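Local atomic coordinates of HpcH/HpaI aldolase/citrate lyase family protein (PDB entry 4MF4), a protein that belongs to the HpcH/HpaI aldolase/citrate lyase family, folds as a TIM barrel, a closed ring of eight parallel strands, and assembles as six chains. Residues C108-D113 / S167-D172; D114-V119 / A178-V183; L121-S126 / V159-Q164. All blocks are in the same frame, centred on the assembly; numbering follows the deposited sequence.

Contact 1 (C108-D113 / S167-D172); sequences CIETPD and SARGVD
Glu110 meets the first turn of helix 168-172 twice, with its backbone at Gly170 and with its carboxylate at Arg169. The tight part is the backbone approach: the CA atoms of Glu110 and Gly170 lie only 3.8 Å apart, and Gly170 CA points a C-H at Glu110 O over 3.3 Å, with an angle of 150° at the hydrogen. Gly170, having no side chain, can set its CA against Glu110 O while Ser167 OG lies close by. On the more exposed side Arg169, bent at chi3, brings NH2 to Glu110 OE2 in a salt bridge, modelled at 2.5 Å, a length short enough to be doubtful. The bond is bent, 141° at the hydrogen, and NH2 comes from above the carboxylate, 45° out of its plane, the two flat groups standing nearly perpendicular. Beside it the Arg169 chain runs past Thr111, CD to CG2 4.0 Å. Both segments carry an N-cap. Ser167 OG accepts from Gly170 N at 3.1 Å, and Thr111 OG1 caps Asp114 N, so the contact joins the starts of two helices that follow successive strands at the C-terminal end of a TIM barrel.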
loop_
_atom_site.group_PDB
_atom_site.type_symbol
_atom_site.label_atom_id
_atom_site.label_comp_id
_atom_site.label_asym_id
_atom_site.label_seq_id
_atom_site.Cartn_x
_atom_site.Cartn_y
_atom_site.Cartn_z
ATOM N N CYS A 108 28.797 -7.052 3.865
ATOM C CA CYS A 108 29.852 -6.432 4.669
ATOM C C CYS A 108 30.363 -7.289 5.839
ATOM O O CYS A 108 30.418 -6.794 6.968
ATOM C CB CYS A 108 29.319 -5.134 5.334
ATOM S SG CYS A 108 28.502 -3.881 4.318
ATOM N N ILE A 109 30.744 -8.538 5.612
ATOM C CA ILE A 109 31.288 -9.343 6.720
ATOM C C ILE A 109 32.815 -9.289 6.568
ATOM O O ILE A 109 33.339 -9.763 5.560
ATOM C CB ILE A 109 30.799 -10.807 6.673
ATOM C CG1 ILE A 109 29.287 -10.903 6.933
ATOM C CG2 ILE A 109 31.581 -11.682 7.640
ATOM C CD1 ILE A 109 28.834 -10.557 8.331
ATOM N N GLU A 110 33.512 -8.737 7.556
ATOM C CA GLU A 110 34.947 -8.501 7.424
ATOM C C GLU A 110 35.848 -9.254 8.374
ATOM O O GLU A 110 37.051 -9.341 8.129
ATOM C CB GLU A 110 35.199 -7.026 7.611
ATOM C CG GLU A 110 34.370 -6.200 6.663
ATOM C CD GLU A 110 34.852 -4.771 6.626
ATOM O OE1 GLU A 110 35.460 -4.366 5.625
ATOM O OE2 GLU A 110 34.656 -4.076 7.646
ATOM N N THR A 111 35.292 -9.762 9.473
ATOM C CA THR A 111 36.071 -10.500 10.456
ATOM C C THR A 111 35.354 -11.768 10.895
ATOM O O THR A 111 34.165 -11.899 10.724
ATOM C CB THR A 111 36.295 -9.641 11.710
ATOM O OG1 THR A 111 35.030 -9.365 12.312
ATOM C CG2 THR A 111 36.975 -8.288 11.346
ATOM N N PRO A 112 36.088 -12.708 11.497
ATOM C CA PRO A 112 35.390 -13.866 11.942
ATOM C C PRO A 112 34.430 -13.497 13.079
ATOM O O PRO A 112 33.420 -14.132 13.189
ATOM C CB PRO A 112 36.510 -14.821 12.395
ATOM C CG PRO A 112 37.734 -14.003 12.509
ATOM C CD PRO A 112 37.550 -12.867 11.555
ATOM N N ASP A 113 34.723 -12.467 13.876
ATOM C CA ASP A 113 33.723 -11.966 14.876
ATOM C C ASP A 113 32.432 -11.491 14.241
ATOM O O ASP A 113 31.399 -11.814 14.735
ATOM C CB ASP A 113 34.279 -10.868 15.794
ATOM C CG ASP A 113 35.199 -11.428 16.848
ATOM O OD1 ASP A 113 35.355 -12.667 16.881
ATOM O OD2 ASP A 113 35.772 -10.654 17.649
ATOM N N SER A 167 35.479 -6.766 1.177
ATOM C CA SER A 167 36.422 -5.782 1.597
ATOM C C SER A 167 37.801 -6.387 1.638
ATOM O O SER A 167 37.960 -7.609 1.696
ATOM C CB SER A 167 36.049 -5.400 3.008
ATOM O OG SER A 167 35.910 -6.611 3.748
ATOM N N ALA A 168 38.809 -5.543 1.726
ATOM C CA ALA A 168 40.176 -6.016 1.814
ATOM C C ALA A 168 40.520 -6.678 3.164
ATOM O O ALA A 168 41.309 -7.637 3.255
ATOM C CB ALA A 168 41.106 -4.859 1.572
ATOM N N ARG A 169 39.965 -6.141 4.235
ATOM C CA ARG A 169 40.160 -6.756 5.544
ATOM C C ARG A 169 39.482 -8.134 5.532
ATOM O O ARG A 169 39.993 -9.102 6.073
ATOM C CB ARG A 169 39.555 -5.887 6.661
ATOM C CG ARG A 169 39.482 -6.614 8.003
ATOM C CD ARG A 169 39.088 -5.678 9.113
ATOM N NE ARG A 169 37.960 -4.820 8.738
ATOM C CZ ARG A 169 37.537 -3.786 9.464
ATOM N NH1 ARG A 169 38.166 -3.468 10.594
ATOM N NH2 ARG A 169 36.490 -3.058 9.063
ATOM N N GLY A 170 38.317 -8.194 4.924
ATOM C CA GLY A 170 37.561 -9.457 4.846
ATOM C C GLY A 170 38.338 -10.511 4.087
ATOM O O GLY A 170 38.355 -11.674 4.471
ATOM N N VAL A 171 38.985 -10.098 2.998
ATOM C CA VAL A 171 39.805 -11.030 2.241
ATOM C C VAL A 171 40.977 -11.545 3.094
ATOM O O VAL A 171 41.249 -12.748 3.087
ATOM C CB VAL A 171 40.290 -10.465 0.892
ATOM C CG1 VAL A 171 41.154 -11.502 0.195
ATOM C CG2 VAL A 171 39.098 -10.124 -0.018
ATOM N N ASP A 172 41.608 -10.673 3.878
ATOM C CA ASP A 172 42.722 -11.104 4.740
ATOM C C ASP A 172 42.252 -12.092 5.817
ATOM O O ASP A 172 43.016 -12.950 6.248
ATOM C CB ASP A 172 43.399 -9.908 5.408
ATOM C CG ASP A 172 44.102 -9.000 4.413
ATOM O OD1 ASP A 172 44.915 -9.490 3.592
ATOM O OD2 ASP A 172 43.846 -7.784 4.459
#

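Contact 2 (D114-V119 / A178-V183); sequences DAAHAV and AATPGV
Val119 and Thr180 carry this contact, Val119 with both methyls and Thr180 with one, set against the opposing backbone. Val119 has CG1 anti to its backbone N (chi1 173°), which turns CG2 toward the peptide after Gly182; CG2 lies 3.6 Å from Gly182 O, while CG1 comes to 4.0 Å from Pro181 O. Thr180 holds OG1 at chi1 -62°, which leaves CG2 anti to N. That methyl therefore faces the helix, 3.7 Å from Ala116 N, and OG1, beside its own backbone N, hydrogen-bonds to Arg176 O; its nearest approach across the contact is Ala115 CB. Ala115 CB also touches Val183 CG2 at 4.1 Å. The loop is shaped by a type II turn from Thr180 to Val183, closed by Val183 N to Thr180 O at 3.1 Å. Gly182, at phi 92° within this turn, lies against Val119, their CA atoms 6.0 Å apart; Ala116 CA and Thr180 CA are 6.3 Å apart. The chemistry is thus dispersive: methyls meet methyls and peptide groups, while polar groups such as Thr180 OG1 and the turn amide are bonded within their own side of the contact.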
loop_
_atom_site.group_PDB
_atom_site.type_symbol
_atom_site.label_atom_id
_atom_site.label_comp_id
_atom_site.label_asym_id
_atom_site.label_seq_id
_atom_site.Cartn_x
_atom_site.Cartn_y
_atom_site.Cartn_z
ATOM N N ASP A 114 32.497 -10.758 13.144
ATOM C CA ASP A 114 31.298 -10.380 12.415
ATOM C C ASP A 114 30.483 -11.614 11.988
ATOM O O ASP A 114 29.284 -11.628 12.089
ATOM C CB ASP A 114 31.661 -9.629 11.102
ATOM C CG ASP A 114 32.265 -8.234 11.324
ATOM O OD1 ASP A 114 32.243 -7.708 12.448
ATOM O OD2 ASP A 114 32.800 -7.694 10.352
ATOM N N ALA A 115 31.160 -12.605 11.417
ATOM C CA ALA A 115 30.522 -13.830 10.914
ATOM C C ALA A 115 29.861 -14.605 12.054
ATOM O O ALA A 115 28.695 -15.010 11.950
ATOM C CB ALA A 115 31.563 -14.710 10.211
ATOM N N ALA A 116 30.603 -14.792 13.148
ATOM C CA ALA A 116 30.054 -15.439 14.356
ATOM C C ALA A 116 28.822 -14.690 14.911
ATOM O O ALA A 116 27.863 -15.310 15.312
ATOM C CB ALA A 116 31.125 -15.530 15.442
ATOM N N HIS A 117 28.866 -13.372 14.942
ATOM C CA HIS A 117 27.714 -12.562 15.423
ATOM C C HIS A 117 26.491 -12.776 14.507
ATOM O O HIS A 117 25.398 -13.010 14.963
ATOM C CB HIS A 117 28.102 -11.089 15.534
ATOM C CG HIS A 117 26.993 -10.221 16.048
ATOM N ND1 HIS A 117 26.439 -9.200 15.314
ATOM C CD2 HIS A 117 26.293 -10.270 17.203
ATOM C CE1 HIS A 117 25.478 -8.617 16.013
ATOM N NE2 HIS A 117 25.358 -9.261 17.157
ATOM N N ALA A 118 26.712 -12.794 13.208
ATOM C CA ALA A 118 25.678 -12.995 12.213
ATOM C C ALA A 118 24.999 -14.324 12.448
ATOM O O ALA A 118 23.775 -14.398 12.536
ATOM C CB ALA A 118 26.291 -12.924 10.809
ATOM N N VAL A 119 25.793 -15.355 12.687
ATOM C CA VAL A 119 25.256 -16.673 13.027
ATOM C C VAL A 119 24.448 -16.680 14.310
ATOM O O VAL A 119 23.365 -17.232 14.313
ATOM C CB VAL A 119 26.366 -17.770 13.129
ATOM C CG1 VAL A 119 25.804 -19.104 13.646
ATOM C CG2 VAL A 119 27.001 -18.008 11.772
ATOM N N ALA A 178 35.751 -18.488 6.955
ATOM C CA ALA A 178 35.310 -19.794 6.464
ATOM C C ALA A 178 35.228 -20.871 7.550
ATOM O O ALA A 178 34.346 -21.727 7.495
ATOM C CB ALA A 178 36.229 -20.254 5.371
ATOM N N ALA A 179 36.137 -20.822 8.514
ATOM C CA ALA A 179 36.173 -21.807 9.606
ATOM C C ALA A 179 35.186 -21.484 10.721
ATOM O O ALA A 179 35.048 -22.264 11.662
ATOM C CB ALA A 179 37.565 -21.900 10.185
ATOM N N THR A 180 34.470 -20.362 10.623
ATOM C CA THR A 180 33.443 -20.022 11.631
ATOM C C THR A 180 32.259 -20.994 11.555
ATOM O O THR A 180 31.570 -21.087 10.508
ATOM C CB THR A 180 32.926 -18.580 11.444
ATOM O OG1 THR A 180 34.005 -17.661 11.624
ATOM C CG2 THR A 180 31.828 -18.229 12.419
ATOM N N PRO A 181 31.979 -21.714 12.669
ATOM C CA PRO A 181 30.846 -22.649 12.607
ATOM C C PRO A 181 29.526 -21.933 12.287
ATOM O O PRO A 181 29.252 -20.837 12.773
ATOM C CB PRO A 181 30.820 -23.258 14.019
ATOM C CG PRO A 181 32.232 -23.192 14.478
ATOM C CD PRO A 181 32.750 -21.883 13.924
ATOM N N GLY A 182 28.707 -22.541 11.453
ATOM C CA GLY A 182 27.474 -21.894 11.037
ATOM C C GLY A 182 27.539 -21.059 9.764
ATOM O O GLY A 182 26.500 -20.612 9.279
ATOM N N VAL A 183 28.731 -20.825 9.219
ATOM C CA VAL A 183 28.883 -20.169 7.913
ATOM C C VAL A 183 28.703 -21.227 6.826
ATOM O O VAL A 183 29.518 -22.133 6.698
ATOM C CB VAL A 183 30.266 -19.482 7.757
ATOM C CG1 VAL A 183 30.555 -19.105 6.295
ATOM C CG2 VAL A 183 30.320 -18.262 8.637
#

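Contact 3 (L121-S126 / V159-Q164); sequences LTRFPS and VAVIVQ
Thr122 and Val159 mark the closest backbone approach, their CA atoms 7.2 Å apart, so side chains rather than main chains bridge the two segments. Residues 121-126 form an irregular chain following helix 112-121, whereas 160-164 have the phi and psi of a regular strand, Val161 standing at -119° and 125°. Val159 and Val161, two residues apart, direct their CB atoms at the loop, and Ala160 between them turns away. Thr122 sits against both valines: its CB lies 3.8 Å from Val159 CG1, and its OG1 is 3.7 Å from Val161 CG2. With chi1 at 76°, OG1 lies between the backbone N and the carbonyl carbon, where it bonds to Val119 O in the last turns of the helix and accepts from Arg123 NH1 at 2.8 Å. The bend at chi2 turns the arginine chain back, so that NH1 meets Thr122 OG1 in the guanidinium plane. NH1 stands 3.6 Å from Val159 O in an oblique approach and 4.0 Å from Val161 CG2; Val159 O itself is hydrogen-bonded by Lys17 NZ. Two grips on Thr122 OG1 satisfy this buried hydroxyl and hold the arginine end beside the valines. The contact thus seats the exit of helix 112-121 on the start of strand 160-165, with Phe106 of strand 103-106 against Thr122 and helix 15-22 bringing Lys17 to Arg123.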
loop_
_atom_site.group_PDB
_atom_site.type_symbol
_atom_site.label_atom_id
_atom_site.label_comp_id
_atom_site.label_asym_id
_atom_site.label_seq_id
_atom_site.Cartn_x
_atom_site.Cartn_y
_atom_site.Cartn_z
ATOM N N LEU A 121 22.798 -14.387 15.722
ATOM C CA LEU A 121 21.552 -13.675 15.517
ATOM C C LEU A 121 20.517 -14.566 14.874
ATOM O O LEU A 121 19.331 -14.310 15.043
ATOM C CB LEU A 121 21.717 -12.410 14.686
ATOM C CG LEU A 121 22.502 -11.239 15.271
ATOM C CD1 LEU A 121 22.527 -10.153 14.202
ATOM C CD2 LEU A 121 21.936 -10.663 16.561
ATOM N N THR A 122 20.937 -15.631 14.211
ATOM C CA THR A 122 20.001 -16.582 13.582
ATOM C C THR A 122 19.637 -17.832 14.375
ATOM O O THR A 122 18.800 -18.629 13.903
ATOM C CB THR A 122 20.496 -17.050 12.184
ATOM O OG1 THR A 122 21.557 -18.013 12.317
ATOM C CG2 THR A 122 20.923 -15.880 11.361
ATOM N N ARG A 123 20.199 -17.974 15.586
ATOM C CA ARG A 123 20.033 -19.186 16.382
ATOM C C ARG A 123 19.263 -18.926 17.694
ATOM O O ARG A 123 19.579 -18.027 18.431
ATOM C CB ARG A 123 21.392 -19.795 16.739
ATOM C CG ARG A 123 22.236 -20.308 15.555
ATOM C CD ARG A 123 21.436 -21.213 14.638
ATOM N NE ARG A 123 22.241 -22.077 13.782
ATOM C CZ ARG A 123 22.578 -21.832 12.514
ATOM N NH1 ARG A 123 22.235 -20.715 11.885
ATOM N NH2 ARG A 123 23.284 -22.742 11.847
ATOM N N PHE A 124 18.233 -19.724 17.933
ATOM C CA PHE A 124 17.665 -19.865 19.255
ATOM C C PHE A 124 18.701 -20.438 20.232
ATOM O O PHE A 124 19.417 -21.377 19.886
ATOM C CB PHE A 124 16.496 -20.813 19.195
ATOM C CG PHE A 124 15.299 -20.265 18.467
ATOM C CD1 PHE A 124 14.840 -18.999 18.725
ATOM C CD2 PHE A 124 14.611 -21.066 17.559
ATOM C CE1 PHE A 124 13.707 -18.521 18.081
ATOM C CE2 PHE A 124 13.496 -20.605 16.917
ATOM C CZ PHE A 124 13.045 -19.321 17.159
ATOM N N PRO A 125 18.778 -19.891 21.454
ATOM C CA PRO A 125 19.715 -20.504 22.414
ATOM C C PRO A 125 19.402 -22.000 22.648
ATOM O O PRO A 125 18.267 -22.367 22.927
ATOM C CB PRO A 125 19.526 -19.687 23.694
ATOM C CG PRO A 125 18.600 -18.580 23.382
ATOM C CD PRO A 125 17.992 -18.792 22.031
ATOM N N SER A 126 20.403 -22.850 22.520
ATOM C CA SER A 126 20.194 -24.279 22.586
ATOM C C SER A 126 21.525 -24.979 22.860
ATOM O O SER A 126 22.583 -24.336 22.841
ATOM C CB SER A 126 19.662 -24.693 21.239
ATOM O OG SER A 126 20.614 -24.352 20.247
ATOM N N VAL A 159 18.135 -23.173 9.265
ATOM C CA VAL A 159 18.577 -21.816 8.903
ATOM C C VAL A 159 19.985 -21.845 8.330
ATOM O O VAL A 159 20.910 -22.399 8.942
ATOM C CB VAL A 159 18.547 -20.861 10.105
ATOM C CG1 VAL A 159 19.051 -19.488 9.697
ATOM C CG2 VAL A 159 17.143 -20.724 10.637
ATOM N N ALA A 160 20.147 -21.285 7.137
ATOM C CA ALA A 160 21.447 -21.158 6.500
ATOM C C ALA A 160 21.955 -19.725 6.456
ATOM O O ALA A 160 21.186 -18.794 6.281
ATOM C CB ALA A 160 21.388 -21.733 5.103
ATOM N N VAL A 161 23.264 -19.566 6.647
ATOM C CA VAL A 161 23.894 -18.259 6.695
ATOM C C VAL A 161 24.929 -18.154 5.565
ATOM O O VAL A 161 25.836 -18.976 5.436
ATOM C CB VAL A 161 24.549 -17.991 8.054
ATOM C CG1 VAL A 161 25.371 -16.699 8.051
ATOM C CG2 VAL A 161 23.519 -17.994 9.176
ATOM N N ILE A 162 24.764 -17.117 4.765
ATOM C CA ILE A 162 25.685 -16.724 3.696
ATOM C C ILE A 162 26.317 -15.377 4.090
ATOM O O ILE A 162 25.597 -14.383 4.388
ATOM C CB ILE A 162 24.961 -16.525 2.350
ATOM C CG1 ILE A 162 24.141 -17.757 1.982
ATOM C CG2 ILE A 162 25.980 -16.219 1.252
ATOM C CD1 ILE A 162 23.256 -17.610 0.758
ATOM N N VAL A 163 27.653 -15.342 4.110
ATOM C CA VAL A 163 28.393 -14.115 4.456
ATOM C C VAL A 163 29.026 -13.514 3.194
ATOM O O VAL A 163 29.716 -14.203 2.440
ATOM C CB VAL A 163 29.441 -14.350 5.546
ATOM C CG1 VAL A 163 28.730 -14.756 6.828
ATOM C CG2 VAL A 163 30.478 -15.406 5.188
ATOM N N GLN A 164 28.771 -12.241 2.967
ATOM C CA GLN A 164 29.321 -11.600 1.821
ATOM C C GLN A 164 30.699 -11.053 2.196
ATOM O O GLN A 164 30.832 -10.311 3.164
ATOM C CB GLN A 164 28.355 -10.522 1.323
ATOM C CG GLN A 164 28.733 -9.971 -0.016
ATOM C CD GLN A 164 27.591 -9.172 -0.710
ATOM O OE1 GLN A 164 26.476 -9.040 -0.198
ATOM N NE2 GLN A 164 27.911 -8.608 -1.851
#

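In the fold
Contact 3 is wholly buried, whereas contacts 1 and 2 are only partly so, with exposed residues at their margins. Contacts 1 and 2 share helix 112-121, its N-terminal end in the first and its middle in the second, and touch through Pro112 CB and Thr180 OG1, 3.9 Å apart. Contacts 2 and 3 have centres about 8 Å apart; Val161 CB lies 3.5 Å from Gly182 O, so strand and turn pack together. Contacts 1 and 3 are joined where Ile109 N probably bonds to Gln164 O, and strand 160-165 leads into helix 168-172. Chemistry changes accordingly: a salt bridge and helix caps in contact 1, methyl packing in contact 2, and valines around a doubly bonded hydroxyl in contact 3.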